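Local coordinates for eEF1A lysine and N-terminal methyltransferase (Homo sapiens, PDB 5WCJ), which methylates elongation factor 1-alpha at its N-terminus, the work of the C-terminal domain described here, and at an internal lysine through its N-terminal domain, at residues V188-I191 / N196-L199. Residues are numbered along the deposited sequence; the frame is centred on the assembly and turned at random.
Sequences VRRI and NEIL
The beta hairpin of strands 185-190 and 197-202 joins here through R189 and I198, an antiparallel hydrogen-bonded pair whose two backbone bonds run both ways: R189 N to I198 O at 2.9 Å, and I198 N to R189 O at 2.8 Å. V188 with L199 and R190 with E197 form the flanking non-hydrogen-bonded pairs, and V188 CA adds a CA-H...O contact to I198 O at 3.4 Å. Nearer the turn, I191 N reaches N196 O in a weak hydrogen bond of 3.3 Å.

On the face carrying V188, R190, E197 and L199, the side chains of R190 and E197 cross. Bends at chi2 (-56°) and chi3 fold the chain of R190 over E197 on the partner strand, so that E197 OE1 sits above one face of the guanidinium, toward its rim, 3.0 Å from R190 NE. This salt bridge is one of charge alone, no N-H being aimed at the oxygen, and the two planes stand 45° apart. K172 of helix 169-182 forms a second salt bridge with the same OE1, so the two cations probably offset the charge of this buried carboxylate.

In the class I methyltransferase sheet, of order 3-2-1-4-5-7-6, the antiparallel strand 197-202 is inserted between 158-164 and 185-190, which leaves 185-190 outermost within the chain. Further along the same face, V188 CG2 and L199 CD2 meet alongside each other at 3.9 Å, while V188 CG1 rests on E197 OE2. I198 points to the other face, with R189; there I191 CD1 packs against I198 CG1 at 3.9 Å, the two side chains crossing, and helix 21-28 touches both isoleucines. N196, whose ND2 bonds to N163 OD1 of strand 158-164, brings this end of the hairpin within about 8 Å of the bound S-adenosyl-L-homocysteine, measured from its side chain.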
loop_
_atom_site.group_PDB
_atom_site.type_symbol
_atom_site.label_atom_id
_atom_site.label_comp_id
_atom_site.label_asym_id
_atom_site.label_seq_id
_atom_site.Cartn_x
_atom_site.Cartn_y
_atom_site.Cartn_z
ATOM N N VAL A 188 11.148 9.667 0.641
ATOM C CA VAL A 188 10.993 9.638 -0.811
ATOM C C VAL A 188 12.006 8.663 -1.410
ATOM O O VAL A 188 13.191 8.688 -1.029
ATOM C CB VAL A 188 11.190 11.031 -1.441
ATOM C CG1 VAL A 188 11.084 10.946 -2.964
ATOM C CG2 VAL A 188 10.196 12.040 -0.873
ATOM N N ARG A 189 11.547 7.842 -2.352
ATOM C CA ARG A 189 12.422 6.989 -3.137
ATOM C C ARG A 189 12.171 7.214 -4.612
ATOM O O ARG A 189 11.058 6.980 -5.068
ATOM C CB ARG A 189 12.220 5.522 -2.783
ATOM C CG ARG A 189 13.249 4.612 -3.463
ATOM C CD ARG A 189 13.274 3.194 -3.003
ATOM N NE ARG A 189 13.280 3.115 -1.555
ATOM C CZ ARG A 189 13.451 2.008 -0.858
ATOM N NH1 ARG A 189 13.647 0.846 -1.461
ATOM N NH2 ARG A 189 13.413 2.085 0.468
ATOM N N ARG A 190 13.194 7.661 -5.353
ATOM C CA ARG A 190 13.129 7.712 -6.830
ATOM C C ARG A 190 13.443 6.307 -7.348
ATOM O O ARG A 190 14.256 5.607 -6.763
ATOM C CB ARG A 190 14.096 8.737 -7.431
ATOM C CG ARG A 190 14.094 10.127 -6.809
ATOM C CD ARG A 190 12.742 10.814 -6.795
ATOM N NE ARG A 190 12.561 11.735 -7.920
ATOM C CZ ARG A 190 12.124 11.426 -9.142
ATOM N NH1 ARG A 190 11.794 10.178 -9.474
ATOM N NH2 ARG A 190 12.012 12.394 -10.051
ATOM N N ILE A 191 12.778 5.870 -8.408
ATOM C CA ILE A 191 12.941 4.505 -8.910
ATOM C C ILE A 191 13.877 4.524 -10.118
ATOM O O ILE A 191 13.709 5.326 -11.040
ATOM C CB ILE A 191 11.586 3.856 -9.262
ATOM C CG1 ILE A 191 10.597 3.934 -8.085
ATOM C CG2 ILE A 191 11.765 2.406 -9.698
ATOM C CD1 ILE A 191 11.150 3.438 -6.768
ATOM N N ASN A 196 8.587 7.485 -11.886
ATOM C CA ASN A 196 7.837 7.226 -10.634
ATOM C C ASN A 196 8.668 7.517 -9.419
ATOM O O ASN A 196 9.874 7.207 -9.393
ATOM C CB ASN A 196 7.429 5.743 -10.546
ATOM C CG ASN A 196 6.596 5.300 -11.710
ATOM O OD1 ASN A 196 7.037 5.403 -12.864
ATOM N ND2 ASN A 196 5.377 4.837 -11.439
ATOM N N GLU A 197 8.057 8.108 -8.412
ATOM C CA GLU A 197 8.664 8.085 -7.111
ATOM C C GLU A 197 7.694 7.568 -6.057
ATOM O O GLU A 197 6.478 7.708 -6.192
ATOM C CB GLU A 197 9.236 9.429 -6.747
ATOM C CG GLU A 197 8.264 10.522 -6.474
ATOM C CD GLU A 197 8.979 11.865 -6.376
ATOM O OE1 GLU A 197 9.697 12.250 -7.349
ATOM O OE2 GLU A 197 8.813 12.529 -5.334
ATOM N N ILE A 198 8.248 6.958 -5.022
ATOM C CA ILE A 198 7.443 6.384 -3.963
ATOM C C ILE A 198 7.578 7.298 -2.769
ATOM O O ILE A 198 8.695 7.648 -2.362
ATOM C CB ILE A 198 7.844 4.927 -3.599
ATOM C CG1 ILE A 198 7.819 4.014 -4.831
ATOM C CG2 ILE A 198 6.951 4.422 -2.473
ATOM C CD1 ILE A 198 6.530 4.050 -5.642
ATOM N N LEU A 199 6.434 7.730 -2.232
ATOM C CA LEU A 199 6.397 8.507 -1.042
ATOM C C LEU A 199 5.948 7.624 0.110
ATOM O O LEU A 199 4.985 6.880 -0.001
ATOM C CB LEU A 199 5.428 9.668 -1.170
ATOM C CG LEU A 199 5.541 10.500 -2.455
ATOM C CD1 LEU A 199 4.536 11.641 -2.395
ATOM C CD2 LEU A 199 6.919 11.035 -2.653
#